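Local coordinates for aminotransferase TlmJ (Streptoalloteichus hindustanus, PDB 5UID), which is probably a pyridoxal 5'-phosphate-dependent aminotransferase of the DegT/DnrJ/EryC1 family, moving amino groups in natural-product biosynthesis, at residues P263-R268 with L360-S365; V106-L111 with A348-E353. One frame throughout, in Å; residues are numbered along the deposited sequence.

Both contacts join distant parts of one chain. Their centres lie 26 Å apart and their nearest atoms about 12 Å, so they do not touch. They share no helix or strand. Contact 1 sets the long helix 249-280 against the loop between strand 355-358 and helix 366-383, and is partly buried. Contact 2 is the more buried of the two: the loop after strand 100-104 meets helix 346-354. Their chemistry differs accordingly. Contact 1 combines an amide-on-ring stack with an arginine bond to a backbone carbonyl. Contact 2 joins its segments through apolar groups, and its polar bonds run within each segment or to neighbours. The segments alternate along the sequence, so the two contacts interleave.

Contact 1 (P263-R268 with L360-S365); sequences PEFVRR and LHQALS. With SO4 (sulfate ion), chain G.
The Q362 amide folds over the F265 ring, placed there by the first torsions of both. F265 CG stands anti to its carbonyl carbon (chi1 -67°). Q362 CG lies between its backbone N and carbonyl carbon (chi1 66°), and a bend at chi2 turns the amide onto the ring. Amide and ring stack, their planes 15° apart. Q362 NE2 sits above the ring centre, 3.6 Å from F265 CD2. Hydrogen bonds of Q362 NE2 with T13 and of Q362 OE1 with R269 fix the amide's rotation. With a serine in place of F265, the Q362 amide would probably lose its flat support, leaving a gap beneath. R268 lays its CG 3.9 Å from Q362 CA. R268 NH2 donates to L364 O at 2.9 Å, almost straight; L364 O lies in the guanidinium plane, but NH2 is tilted from the carbonyl plane. R268 NH1 forms a salt bridge to E271, and NH2 one to D366. R267 grips a sulfate, probably from the crystallisation liquor, through NH1 to O1 (2.6 Å) and NH2 to O4. A type I beta turn, H361 to L364, and the S365 N-cap lead into helix 366-383; the S365 N bond to D368 is consistent with a capping box.

Contact 2 (V106-L111 with A348-E353); sequences VDPATL and AERAAE
V106 and A348 pack side chain against helix backbone. V106 directs its CB toward the helix, and its CG2 branch does the touching, 3.8 Å from A348 CA. CG2 lies between the valine's backbone N and carbonyl carbon, while CG1 is anti to the carbonyl carbon (chi1 -60°). The methyl of A348 stands beside this branch, with V106 CG2 4.0 Å from A348 CB. The backbone N of A348 is held nearby by D105.

One turn further along the helix, A351 points its methyl at the loop. L111, five residues after V106, reaches it: L111 CG lies 3.9 Å from A351 CB, and the CD2 branch is also in contact. F328, Y134 and W304 also touch the L111 side chain. P108 directs its CB toward the helix too, and its CA is 4.3 Å from A351 CB. The CA atoms of P108 and A351 are 5.0 Å apart. The small alanine side chains probably allow this close approach.

R350 is exposed and packs beside the proline. Its chain is extended from CG to NE, and R350 CD passes 4.2 Å from P108 CB. The charged end is engaged with E354 through NE.

The loop also braces itself. D107 OD1 accepts from A109 N at 2.9 Å, and L111 N bonds to D107 O. The first of these bonds defines an Asx turn. It lies in the connection that packs on helix 346-354 and follows strand 100-104, outermost within this chain in the mixed seven-stranded sheet, consistent with the PLP-dependent aminotransferase fold.

Contact 1 (P263-R268 with L360-S365)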
ATOM      1  N   PRO A 263     -19.052 -16.398   5.562  1.00 30.43           N
ATOM      2  CA  PRO A 263     -19.720 -17.705   5.422  1.00 32.78           C
ATOM      3  C   PRO A 263     -20.849 -17.695   4.405  1.00 30.57           C
ATOM      4  O   PRO A 263     -21.000 -18.660   3.646  1.00 29.43           O
ATOM      5  CB  PRO A 263     -20.234 -17.988   6.840  1.00 34.33           C
ATOM      6  CG  PRO A 263     -19.302 -17.243   7.723  1.00 39.70           C
ATOM      7  CD  PRO A 263     -18.975 -15.983   6.975  1.00 34.30           C
ATOM      8  N   GLU A 264     -21.638 -16.618   4.359  1.00 28.14           N
ATOM      9  CA  GLU A 264     -22.716 -16.540   3.379  1.00 31.04           C
ATOM     10  C   GLU A 264     -22.172 -16.414   1.962  1.00 26.24           C
ATOM     11  O   GLU A 264     -22.755 -16.974   1.026  1.00 26.44           O
ATOM     12  CB  GLU A 264     -23.642 -15.370   3.713  1.00 43.68           C
ATOM     13  CG  GLU A 264     -24.987 -15.406   3.000  1.00 58.49           C
ATOM     14  CD  GLU A 264     -24.946 -14.756   1.629  1.00 72.94           C
ATOM     15  OE1 GLU A 264     -24.114 -13.846   1.426  1.00 77.26           O
ATOM     16  OE2 GLU A 264     -25.746 -15.156   0.757  1.00 77.59           O
ATOM     17  N   PHE A 265     -21.060 -15.692   1.786  1.00 23.17           N
ATOM     18  CA  PHE A 265     -20.421 -15.609   0.475  1.00 26.21           C
ATOM     19  C   PHE A 265     -19.987 -16.987  -0.008  1.00 30.94           C
ATOM     20  O   PHE A 265     -20.234 -17.363  -1.160  1.00 30.54           O
ATOM     21  CB  PHE A 265     -19.213 -14.669   0.528  1.00 25.55           C
ATOM     22  CG  PHE A 265     -19.560 -13.225   0.770  1.00 28.11           C
ATOM     23  CD1 PHE A 265     -20.867 -12.777   0.668  1.00 30.51           C
ATOM     24  CD2 PHE A 265     -18.568 -12.312   1.092  1.00 28.58           C
ATOM     25  CE1 PHE A 265     -21.180 -11.449   0.892  1.00 33.94           C
ATOM     26  CE2 PHE A 265     -18.871 -10.982   1.313  1.00 26.87           C
ATOM     27  CZ  PHE A 265     -20.179 -10.550   1.211  1.00 32.11           C
ATOM     28  N   VAL A 266     -19.328 -17.753   0.867  1.00 24.97           N
ATOM     29  CA  VAL A 266     -18.810 -19.063   0.483  1.00 26.48           C
ATOM     30  C   VAL A 266     -19.949 -20.028   0.183  1.00 33.03           C
ATOM     31  O   VAL A 266     -19.885 -20.799  -0.783  1.00 34.20           O
ATOM     32  CB  VAL A 266     -17.879 -19.609   1.580  1.00 25.33           C
ATOM     33  CG1 VAL A 266     -17.364 -20.988   1.204  1.00 29.20           C
ATOM     34  CG2 VAL A 266     -16.720 -18.653   1.812  1.00 37.27           C
ATOM     35  N   ARG A 267     -21.005 -20.009   1.002  1.00 33.10           N
ATOM     36  CA  ARG A 267     -22.143 -20.889   0.750  1.00 39.84           C
ATOM     37  C   ARG A 267     -22.775 -20.594  -0.605  1.00 34.41           C
ATOM     38  O   ARG A 267     -23.151 -21.518  -1.336  1.00 23.62           O
ATOM     39  CB  ARG A 267     -23.181 -20.753   1.865  1.00 41.19           C
ATOM     40  CG  ARG A 267     -22.822 -21.493   3.141  1.00 50.59           C
ATOM     41  CD  ARG A 267     -24.018 -21.589   4.074  1.00 56.25           C
ATOM     42  NE  ARG A 267     -24.500 -20.276   4.487  1.00 57.87           N
ATOM     43  CZ  ARG A 267     -24.121 -19.656   5.600  1.00 55.62           C
ATOM     44  NH1 ARG A 267     -23.249 -20.233   6.417  1.00 49.12           N
ATOM     45  NH2 ARG A 267     -24.613 -18.460   5.898  1.00 55.16           N
ATOM     46  N   ARG A 268     -22.897 -19.315  -0.957  1.00 27.89           N
ATOM     47  CA  ARG A 268     -23.437 -18.963  -2.265  1.00 30.96           C
ATOM     48  C   ARG A 268     -22.507 -19.422  -3.381  1.00 30.65           C
ATOM     49  O   ARG A 268     -22.963 -19.972  -4.390  1.00 31.57           O
ATOM     50  CB  ARG A 268     -23.680 -17.455  -2.342  1.00 34.39           C
ATOM     51  CG  ARG A 268     -24.115 -16.962  -3.711  1.00 36.68           C
ATOM     52  CD  ARG A 268     -25.355 -17.693  -4.198  1.00 25.42           C
ATOM     53  NE  ARG A 268     -25.749 -17.250  -5.531  1.00 30.25           N
ATOM     54  CZ  ARG A 268     -26.684 -17.840  -6.266  1.00 33.53           C
ATOM     55  NH1 ARG A 268     -27.324 -18.905  -5.798  1.00 38.60           N
ATOM     56  NH2 ARG A 268     -26.979 -17.370  -7.471  1.00 31.32           N
ATOM     57  N   LEU A 360     -17.253 -17.007 -11.086  1.00 31.80           N
ATOM     58  CA  LEU A 360     -17.610 -17.605  -9.800  1.00 26.17           C
ATOM     59  C   LEU A 360     -17.453 -16.532  -8.727  1.00 26.68           C
ATOM     60  O   LEU A 360     -16.328 -16.208  -8.334  1.00 27.81           O
ATOM     61  CB  LEU A 360     -16.748 -18.822  -9.502  1.00 24.98           C
ATOM     62  CG  LEU A 360     -17.006 -19.499  -8.153  1.00 24.20           C
ATOM     63  CD1 LEU A 360     -18.444 -19.988  -8.066  1.00 23.81           C
ATOM     64  CD2 LEU A 360     -16.026 -20.641  -7.929  1.00 23.87           C
ATOM     65  N   HIS A 361     -18.579 -15.993  -8.263  1.00 29.45           N
ATOM     66  CA  HIS A 361     -18.599 -15.017  -7.182  1.00 30.01           C
ATOM     67  C   HIS A 361     -20.030 -14.901  -6.678  1.00 32.91           C
ATOM     68  O   HIS A 361     -20.979 -15.277  -7.372  1.00 32.35           O
ATOM     69  CB  HIS A 361     -18.063 -13.652  -7.631  1.00 22.85           C
ATOM     70  CG  HIS A 361     -18.749 -13.101  -8.841  1.00 28.73           C
ATOM     71  ND1 HIS A 361     -19.969 -12.461  -8.780  1.00 31.35           N
ATOM     72  CD2 HIS A 361     -18.390 -13.100 -10.147  1.00 27.80           C
ATOM     73  CE1 HIS A 361     -20.328 -12.085  -9.994  1.00 30.79           C
ATOM     74  NE2 HIS A 361     -19.389 -12.463 -10.843  1.00 31.74           N
ATOM     75  N   GLN A 362     -20.172 -14.374  -5.460  1.00 29.74           N
ATOM     76  CA  GLN A 362     -21.485 -14.335  -4.826  1.00 25.30           C
ATOM     77  C   GLN A 362     -22.402 -13.265  -5.402  1.00 34.28           C
ATOM     78  O   GLN A 362     -23.546 -13.158  -4.947  1.00 39.21           O
ATOM     79  CB  GLN A 362     -21.348 -14.137  -3.312  1.00 26.19           C
ATOM     80  CG  GLN A 362     -20.769 -12.798  -2.886  1.00 26.69           C
ATOM     81  CD  GLN A 362     -19.255 -12.785  -2.911  1.00 28.99           C
ATOM     82  OE1 GLN A 362     -18.619 -13.748  -3.345  1.00 24.08           O
ATOM     83  NE2 GLN A 362     -18.666 -11.695  -2.435  1.00 30.55           N
ATOM     84  N   ALA A 363     -21.950 -12.480  -6.379  1.00 25.90           N
ATOM     85  CA  ALA A 363     -22.827 -11.533  -7.055  1.00 30.22           C
ATOM     86  C   ALA A 363     -23.535 -12.140  -8.258  1.00 31.85           C
ATOM     87  O   ALA A 363     -24.407 -11.485  -8.837  1.00 36.09           O
ATOM     88  CB  ALA A 363     -22.039 -10.296  -7.503  1.00 30.23           C
ATOM     89  N   LEU A 364     -23.183 -13.361  -8.646  1.00 33.78           N
ATOM     90  CA  LEU A 364     -23.846 -14.017  -9.764  1.00 28.68           C
ATOM     91  C   LEU A 364     -25.283 -14.365  -9.396  1.00 30.55           C
ATOM     92  O   LEU A 364     -25.537 -14.978  -8.356  1.00 33.01           O
ATOM     93  CB  LEU A 364     -23.088 -15.284 -10.159  1.00 24.84           C
ATOM     94  CG  LEU A 364     -21.685 -15.120 -10.738  1.00 27.84           C
ATOM     95  CD1 LEU A 364     -20.994 -16.468 -10.854  1.00 22.30           C
ATOM     96  CD2 LEU A 364     -21.758 -14.432 -12.092  1.00 28.24           C
ATOM     97  N   SER A 365     -26.225 -13.969 -10.246  1.00 31.16           N
ATOM     98  CA  SER A 365     -27.601 -14.399 -10.067  1.00 32.34           C
ATOM     99  C   SER A 365     -27.793 -15.788 -10.672  1.00 31.99           C
ATOM    100  O   SER A 365     -26.945 -16.297 -11.411  1.00 32.29           O
ATOM    101  CB  SER A 365     -28.569 -13.400 -10.700  1.00 32.96           C
ATOM    102  OG  SER A 365     -28.408 -13.356 -12.108  1.00 37.39           O
TER
HETATM  103  S   SO4 G 403     -23.489 -17.523   9.123  0.75 63.35           S
HETATM  104  O1  SO4 G 403     -23.093 -18.827   8.596  0.75 63.44           O
HETATM  105  O2  SO4 G 403     -24.610 -17.701  10.042  0.75 73.36           O
HETATM  106  O3  SO4 G 403     -22.364 -16.924   9.837  0.75 59.69           O
HETATM  107  O4  SO4 G 403     -23.895 -16.649   8.026  0.75 50.43           O

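Contact 2 (V106-L111 with A348-E353)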
ATOM      1  N   VAL A 106       3.162 -28.676 -11.209  1.00 28.79           N
ATOM      2  CA  VAL A 106       1.867 -28.800 -10.553  1.00 33.70           C
ATOM      3  C   VAL A 106       1.106 -29.972 -11.159  1.00 34.57           C
ATOM      4  O   VAL A 106       1.381 -30.418 -12.275  1.00 32.62           O
ATOM      5  CB  VAL A 106       1.009 -27.515 -10.668  1.00 36.61           C
ATOM      6  CG1 VAL A 106       1.710 -26.327 -10.021  1.00 28.56           C
ATOM      7  CG2 VAL A 106       0.675 -27.226 -12.128  1.00 36.73           C
ATOM      8  N   ASP A 107       0.142 -30.468 -10.398  1.00 33.49           N
ATOM      9  CA  ASP A 107      -0.840 -31.413 -10.918  1.00 28.49           C
ATOM     10  C   ASP A 107      -1.732 -30.684 -11.914  1.00 30.55           C
ATOM     11  O   ASP A 107      -2.387 -29.704 -11.538  1.00 36.58           O
ATOM     12  CB  ASP A 107      -1.660 -31.985  -9.758  1.00 36.19           C
ATOM     13  CG  ASP A 107      -2.600 -33.103 -10.179  1.00 41.18           C
ATOM     14  OD1 ASP A 107      -3.086 -33.109 -11.330  1.00 44.25           O
ATOM     15  OD2 ASP A 107      -2.869 -33.981  -9.334  1.00 46.71           O
ATOM     16  N   PRO A 108      -1.791 -31.109 -13.180  1.00 30.67           N
ATOM     17  CA  PRO A 108      -2.605 -30.365 -14.157  1.00 35.89           C
ATOM     18  C   PRO A 108      -4.096 -30.399 -13.862  1.00 35.93           C
ATOM     19  O   PRO A 108      -4.821 -29.487 -14.279  1.00 31.13           O
ATOM     20  CB  PRO A 108      -2.274 -31.058 -15.486  1.00 39.63           C
ATOM     21  CG  PRO A 108      -1.822 -32.425 -15.104  1.00 36.80           C
ATOM     22  CD  PRO A 108      -1.115 -32.270 -13.786  1.00 28.91           C
ATOM     23  N   ALA A 109      -4.579 -31.426 -13.159  1.00 31.89           N
ATOM     24  CA  ALA A 109      -6.001 -31.497 -12.838  1.00 30.06           C
ATOM     25  C   ALA A 109      -6.401 -30.453 -11.803  1.00 31.38           C
ATOM     26  O   ALA A 109      -7.520 -29.928 -11.855  1.00 33.84           O
ATOM     27  CB  ALA A 109      -6.363 -32.898 -12.341  1.00 31.89           C
ATOM     28  N   THR A 110      -5.510 -30.135 -10.866  1.00 27.85           N
ATOM     29  CA  THR A 110      -5.819 -29.217  -9.781  1.00 29.05           C
ATOM     30  C   THR A 110      -5.024 -27.921  -9.833  1.00 27.78           C
ATOM     31  O   THR A 110      -5.362 -26.983  -9.103  1.00 29.32           O
ATOM     32  CB  THR A 110      -5.568 -29.892  -8.425  1.00 34.97           C
ATOM     33  OG1 THR A 110      -4.174 -30.198  -8.297  1.00 33.19           O
ATOM     34  CG2 THR A 110      -6.378 -31.173  -8.308  1.00 37.40           C
ATOM     35  N   LEU A 111      -3.980 -27.847 -10.662  1.00 26.13           N
ATOM     36  CA  LEU A 111      -3.074 -26.700 -10.741  1.00 30.69           C
ATOM     37  C   LEU A 111      -2.389 -26.408  -9.406  1.00 30.89           C
ATOM     38  O   LEU A 111      -1.926 -25.287  -9.171  1.00 29.11           O
ATOM     39  CB  LEU A 111      -3.795 -25.448 -11.265  1.00 25.35           C
ATOM     40  CG  LEU A 111      -4.209 -25.492 -12.743  1.00 29.46           C
ATOM     41  CD1 LEU A 111      -5.519 -26.242 -12.950  1.00 29.43           C
ATOM     42  CD2 LEU A 111      -4.288 -24.089 -13.339  1.00 28.43           C
ATOM     43  N   ALA A 348       2.477 -27.709 -15.429  1.00 34.18           N
ATOM     44  CA  ALA A 348       2.071 -26.310 -15.503  1.00 28.36           C
ATOM     45  C   ALA A 348       1.893 -25.859 -16.948  1.00 30.71           C
ATOM     46  O   ALA A 348       0.995 -25.064 -17.249  1.00 28.50           O
ATOM     47  CB  ALA A 348       3.094 -25.430 -14.784  1.00 23.54           C
ATOM     48  N   GLU A 349       2.738 -26.356 -17.854  1.00 31.48           N
ATOM     49  CA  GLU A 349       2.617 -25.995 -19.262  1.00 34.27           C
ATOM     50  C   GLU A 349       1.302 -26.499 -19.842  1.00 37.96           C
ATOM     51  O   GLU A 349       0.590 -25.761 -20.533  1.00 41.51           O
ATOM     52  CB  GLU A 349       3.808 -26.550 -20.048  1.00 37.60           C
ATOM     53  CG  GLU A 349       5.139 -25.905 -19.687  1.00 41.90           C
ATOM     54  CD  GLU A 349       6.338 -26.660 -20.241  1.00 44.94           C
ATOM     55  OE1 GLU A 349       6.142 -27.541 -21.103  1.00 49.60           O
ATOM     56  OE2 GLU A 349       7.475 -26.373 -19.808  1.00 42.59           O
ATOM     57  N   ARG A 350       0.963 -27.761 -19.564  1.00 37.64           N
ATOM     58  CA  ARG A 350      -0.307 -28.309 -20.029  1.00 41.78           C
ATOM     59  C   ARG A 350      -1.488 -27.568 -19.411  1.00 43.33           C
ATOM     60  O   ARG A 350      -2.476 -27.277 -20.095  1.00 42.07           O
ATOM     61  CB  ARG A 350      -0.379 -29.801 -19.704  1.00 37.93           C
ATOM     62  CG  ARG A 350      -1.727 -30.435 -19.995  1.00 40.66           C
ATOM     63  CD  ARG A 350      -1.764 -31.885 -19.545  1.00 43.44           C
ATOM     64  NE  ARG A 350      -3.083 -32.479 -19.728  1.00 49.54           N
ATOM     65  CZ  ARG A 350      -3.400 -33.719 -19.369  1.00 59.68           C
ATOM     66  NH1 ARG A 350      -2.491 -34.502 -18.805  1.00 61.96           N
ATOM     67  NH2 ARG A 350      -4.628 -34.176 -19.575  1.00 63.45           N
ATOM     68  N   ALA A 351      -1.401 -27.251 -18.116  1.00 35.79           N
ATOM     69  CA  ALA A 351      -2.492 -26.551 -17.449  1.00 32.03           C
ATOM     70  C   ALA A 351      -2.712 -25.168 -18.048  1.00 32.17           C
ATOM     71  O   ALA A 351      -3.854 -24.710 -18.169  1.00 33.64           O
ATOM     72  CB  ALA A 351      -2.211 -26.450 -15.949  1.00 26.88           C
ATOM     73  N   ALA A 352      -1.630 -24.490 -18.440  1.00 29.80           N
ATOM     74  CA  ALA A 352      -1.756 -23.158 -19.020  1.00 28.71           C
ATOM     75  C   ALA A 352      -2.431 -23.174 -20.384  1.00 34.49           C
ATOM     76  O   ALA A 352      -2.987 -22.151 -20.800  1.00 38.20           O
ATOM     77  CB  ALA A 352      -0.379 -22.501 -19.132  1.00 25.34           C
ATOM     78  N   GLU A 353      -2.398 -24.303 -21.091  1.00 35.10           N
ATOM     79  CA  GLU A 353      -3.009 -24.393 -22.409  1.00 38.23           C
ATOM     80  C   GLU A 353      -4.405 -24.996 -22.394  1.00 36.77           C
ATOM     81  O   GLU A 353      -5.136 -24.845 -23.379  1.00 42.86           O
ATOM     82  CB  GLU A 353      -2.126 -25.223 -23.348  1.00 41.03           C
ATOM     83  CG  GLU A 353      -0.845 -24.536 -23.774  1.00 53.37           C
ATOM     84  CD  GLU A 353       0.010 -25.417 -24.662  1.00 67.61           C
ATOM     85  OE1 GLU A 353       0.618 -26.377 -24.142  1.00 71.38           O
ATOM     86  OE2 GLU A 353       0.064 -25.157 -25.882  1.00 74.10           O
TER